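Local coordinates for protein peptide ABC transporter permease (Staphylococcus hominis, PDB 6EXS) that probably carries peptides across the cell membrane with protons as a POT-family transporter, and binds a thioalcohol-conjugated peptide, a precursor of human underarm malodour, at residues L52-K56 against T57-S61; G181-L184 against A185-M189. One frame throughout, in Å; residues are numbered along the deposited sequence.

Interaction 1. Residues L52-K56 against T57-S61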
loop_
_atom_site.group_PDB
_atom_site.type_symbol
_atom_site.label_atom_id
_atom_site.label_comp_id
_atom_site.label_asym_id
_atom_site.label_seq_id
_atom_site.Cartn_x
_atom_site.Cartn_y
_atom_site.Cartn_z
ATOM N N LEU A 52 -11.778 20.910 -2.619
ATOM C CA LEU A 52 -11.430 21.564 -1.353
ATOM C C LEU A 52 -10.528 22.795 -1.523
ATOM O O LEU A 52 -10.363 23.561 -0.570
ATOM C CB LEU A 52 -10.835 20.572 -0.329
ATOM C CG LEU A 52 -11.790 19.513 0.257
ATOM C CD1 LEU A 52 -11.033 18.519 1.159
ATOM C CD2 LEU A 52 -12.934 20.143 1.038
ATOM N N GLY A 53 -9.990 22.988 -2.726
ATOM C CA GLY A 53 -9.143 24.123 -3.069
ATOM C C GLY A 53 -7.816 24.183 -2.342
ATOM O O GLY A 53 -7.239 25.260 -2.214
ATOM N N ILE A 54 -7.327 23.030 -1.865
ATOM C CA ILE A 54 -6.044 22.853 -1.169
ATOM C C ILE A 54 -4.902 23.037 -2.191
ATOM O O ILE A 54 -5.045 22.658 -3.359
ATOM C CB ILE A 54 -5.980 21.423 -0.501
ATOM C CG1 ILE A 54 -7.081 21.243 0.571
ATOM C CG2 ILE A 54 -4.589 21.090 0.086
ATOM C CD1 ILE A 54 -7.360 19.754 0.988
ATOM N N ASP A 55 -3.770 23.585 -1.730
ATOM C CA ASP A 55 -2.551 23.756 -2.513
ATOM C C ASP A 55 -2.177 22.410 -3.118
ATOM O O ASP A 55 -2.204 21.392 -2.418
ATOM C CB ASP A 55 -1.416 24.258 -1.593
ATOM C CG ASP A 55 -0.016 24.177 -2.177
ATOM O OD1 ASP A 55 0.177 24.623 -3.339
ATOM O OD2 ASP A 55 0.893 23.704 -1.465
ATOM N N LYS A 56 -1.857 22.405 -4.421
ATOM C CA LYS A 56 -1.485 21.206 -5.180
ATOM C C LYS A 56 -0.395 20.369 -4.482
ATOM O O LYS A 56 -0.596 19.178 -4.318
ATOM C CB LYS A 56 -1.092 21.572 -6.622
ATOM C CG LYS A 56 -1.387 20.476 -7.634
ATOM C CD LYS A 56 -1.155 20.939 -9.066
ATOM C CE LYS A 56 0.267 20.706 -9.524
ATOM N NZ LYS A 56 0.565 21.448 -10.777
ATOM N N THR A 57 0.708 20.998 -4.024
ATOM C CA THR A 57 1.826 20.348 -3.337
ATOM C C THR A 57 1.357 19.708 -2.031
ATOM O O THR A 57 1.686 18.537 -1.780
ATOM C CB THR A 57 3.013 21.319 -3.191
ATOM O OG1 THR A 57 3.586 21.507 -4.485
ATOM C CG2 THR A 57 4.093 20.816 -2.237
ATOM N N THR A 58 0.548 20.453 -1.230
ATOM C CA THR A 58 -0.017 19.952 0.033
ATOM C C THR A 58 -0.922 18.740 -0.217
ATOM O O THR A 58 -0.822 17.769 0.526
ATOM C CB THR A 58 -0.686 21.073 0.825
ATOM O OG1 THR A 58 0.255 22.131 0.966
ATOM C CG2 THR A 58 -1.145 20.626 2.206
ATOM N N ALA A 59 -1.758 18.781 -1.278
ATOM C CA ALA A 59 -2.652 17.685 -1.679
ATOM C C ALA A 59 -1.841 16.420 -2.046
ATOM O O ALA A 59 -2.266 15.304 -1.743
ATOM C CB ALA A 59 -3.510 18.121 -2.864
ATOM N N MET A 60 -0.672 16.620 -2.701
ATOM C CA MET A 60 0.273 15.590 -3.124
ATOM C C MET A 60 0.931 14.957 -1.895
ATOM O O MET A 60 0.976 13.737 -1.786
ATOM C CB MET A 60 1.337 16.191 -4.067
ATOM C CG MET A 60 0.815 16.544 -5.461
ATOM S SD MET A 60 2.127 16.667 -6.716
ATOM C CE MET A 60 2.837 18.221 -6.322
ATOM N N SER A 61 1.408 15.792 -0.960
ATOM C CA SER A 61 2.012 15.383 0.315
ATOM C C SER A 61 1.042 14.517 1.151
ATOM O O SER A 61 1.445 13.435 1.593
ATOM C CB SER A 61 2.468 16.605 1.110
ATOM O OG SER A 61 3.027 16.197 2.346
#
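Asp55 and Thr58 meet through their polar ends at the start of helix 56-72, where Asp55 is the N-cap. One carboxylate oxygen, Asp55 OD2, takes two hydrogen bonds from the same residue. The hydroxyl Thr58 OG1 donates to OD2 over 3.0 Å, on the lone pair that faces away from OD1, while the amide Thr58 N reaches Asp55 OD2 over 3.3 Å from well above the carboxylate plane. Asp55 CG lies anti to its backbone N (chi1 166°), which swings the carboxylate forward beside the first turn, and the two side chains cross at about a right angle. Thr58 OG1 stands beside its own backbone N (chi1 -53°), which sets the hydroxyl on the same side as the amide and lets both reach one oxygen.

Backbone bonds carry the helix on from there. Ala59 N donates to Asp55 O at 2.9 Å, and Met60 N donates to Lys56 O at 3.0 Å. Met60 CG also packs against Lys56 O, 3.2 Å away.

Apolar contact is slight: the branch methyl Ile54 CG2 rests 4.0 Å from Thr58 CB and 4.3 Å from Ala59 CB. Ile54 also touches Leu111 and Leu114 of helix 110-137 and Met43 of helix 16-44. The ammonium of Lys56 forms a salt bridge with Glu315.

An acidic group at the amino end of a helix probably interacts favourably with the helix dipole, and the paired grip of Thr58 fixes the rotation of the carboxylate while occupying an amide that the first turn cannot satisfy by the regular helical pattern.

Interaction 2. Residues G181-L184 against A185-M189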
loop_
_atom_site.group_PDB
_atom_site.type_symbol
_atom_site.label_atom_id
_atom_site.label_comp_id
_atom_site.label_asym_id
_atom_site.label_seq_id
_atom_site.Cartn_x
_atom_site.Cartn_y
_atom_site.Cartn_z
ATOM N N GLY A 181 -19.755 10.036 -5.071
ATOM C CA GLY A 181 -18.752 9.021 -5.374
ATOM C C GLY A 181 -18.220 8.345 -4.120
ATOM O O GLY A 181 -18.069 7.121 -4.087
ATOM N N PHE A 182 -17.953 9.153 -3.066
ATOM C CA PHE A 182 -17.476 8.690 -1.762
ATOM C C PHE A 182 -18.572 7.917 -1.035
ATOM O O PHE A 182 -18.258 7.062 -0.215
ATOM C CB PHE A 182 -16.976 9.866 -0.894
ATOM C CG PHE A 182 -15.736 10.595 -1.371
ATOM C CD1 PHE A 182 -14.578 9.895 -1.702
ATOM C CD2 PHE A 182 -15.714 11.983 -1.454
ATOM C CE1 PHE A 182 -13.430 10.568 -2.140
ATOM C CE2 PHE A 182 -14.568 12.654 -1.900
ATOM C CZ PHE A 182 -13.427 11.942 -2.220
ATOM N N LEU A 183 -19.857 8.215 -1.336
ATOM C CA LEU A 183 -21.007 7.500 -0.780
ATOM C C LEU A 183 -21.092 6.113 -1.428
ATOM O O LEU A 183 -21.371 5.143 -0.727
ATOM C CB LEU A 183 -22.308 8.299 -0.957
ATOM C CG LEU A 183 -23.616 7.680 -0.415
ATOM C CD1 LEU A 183 -23.587 7.507 1.117
ATOM C CD2 LEU A 183 -24.821 8.510 -0.841
ATOM N N LEU A 184 -20.799 6.018 -2.749
ATOM C CA LEU A 184 -20.780 4.762 -3.498
ATOM C C LEU A 184 -19.695 3.822 -2.945
ATOM O O LEU A 184 -19.959 2.627 -2.788
ATOM C CB LEU A 184 -20.604 5.016 -5.008
ATOM C CG LEU A 184 -20.793 3.826 -5.975
ATOM C CD1 LEU A 184 -22.135 3.114 -5.759
ATOM C CD2 LEU A 184 -20.739 4.292 -7.415
ATOM N N ALA A 185 -18.503 4.372 -2.594
ATOM C CA ALA A 185 -17.409 3.625 -1.968
ATOM C C ALA A 185 -17.886 3.161 -0.580
ATOM O O ALA A 185 -17.682 1.994 -0.238
ATOM C CB ALA A 185 -16.161 4.489 -1.848
ATOM N N ALA A 186 -18.610 4.037 0.170
ATOM C CA ALA A 186 -19.176 3.697 1.481
ATOM C C ALA A 186 -20.141 2.506 1.394
ATOM O O ALA A 186 -19.975 1.562 2.153
ATOM C CB ALA A 186 -19.876 4.901 2.094
ATOM N N ILE A 187 -21.100 2.526 0.442
ATOM C CA ILE A 187 -22.090 1.459 0.231
ATOM C C ILE A 187 -21.385 0.154 -0.185
ATOM O O ILE A 187 -21.728 -0.910 0.333
ATOM C CB ILE A 187 -23.251 1.902 -0.730
ATOM C CG1 ILE A 187 -24.094 3.037 -0.087
ATOM C CG2 ILE A 187 -24.157 0.721 -1.134
ATOM C CD1 ILE A 187 -24.901 3.928 -1.071
ATOM N N GLY A 188 -20.371 0.264 -1.049
ATOM C CA GLY A 188 -19.574 -0.872 -1.506
ATOM C C GLY A 188 -18.916 -1.573 -0.338
ATOM O O GLY A 188 -18.960 -2.801 -0.235
ATOM N N MET A 189 -18.361 -0.777 0.582
ATOM C CA MET A 189 -17.718 -1.253 1.800
ATOM C C MET A 189 -18.754 -1.885 2.746
ATOM O O MET A 189 -18.441 -2.879 3.393
ATOM C CB MET A 189 -16.930 -0.103 2.455
ATOM C CG MET A 189 -16.135 -0.491 3.678
ATOM S SD MET A 189 -15.025 -1.892 3.502
ATOM C CE MET A 189 -14.772 -2.292 5.149
#
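Leu183 O accepts the amide of Ile187 at 2.9 Å (Leu183 O to Ile187 N), the shortest of four successive i to i+4 bonds within helix 178-204. Gly188 N donates to Leu184 O at 3.0 Å and Ala185 N to Gly181 O at 3.2 Å. Ala186 N donates to Phe182 O at 3.1 Å.

The side chains of Leu183 and Ile187, one turn apart on the surface of the helix, approach obliquely, with Leu183 CG 4.0 Å from the terminal methyl Ile187 CD1. Ile187 CG1 lies beside its own backbone N (chi1 -66°), which turns that branch back along the helix, with CG1 3.5 Å from Leu183 O. The methyl Ala186 CB sits 3.2 Å from the same carbonyl oxygen.

The other faces meet neighbouring helices: Phe182 makes an edge-to-face stack with Tyr42 of helix 16-44, Ala186 touches His102 of helix 74-106, and Leu184 lies against helix 147-174. With the peptide groups paired along the helix axis, the outward surface of this turn is hydrocarbon, consistent with Leu183 and Ile187 facing lipid.

In the fold
Both contacts are local, but interaction 1 joins a loop to the start of a helix, whereas interaction 2 lies wholly within one. Interaction 1 marks where helix 56-72 begins and is partly buried, and a charged side chain caps the helix there, beside backbone bonds. Interaction 2 lies within helix 178-204; most of its residues are buried, although Leu183 and Ile187 remain on the surface, and the hydrogen bonds across it are all between backbone groups. The two do not touch, their nearest atoms being about 8 Å apart and their centres about 23 Å. Helix 16-44 serves both: Tyr42 bonds through its backbone to Leu52 and turns its ring to Phe182.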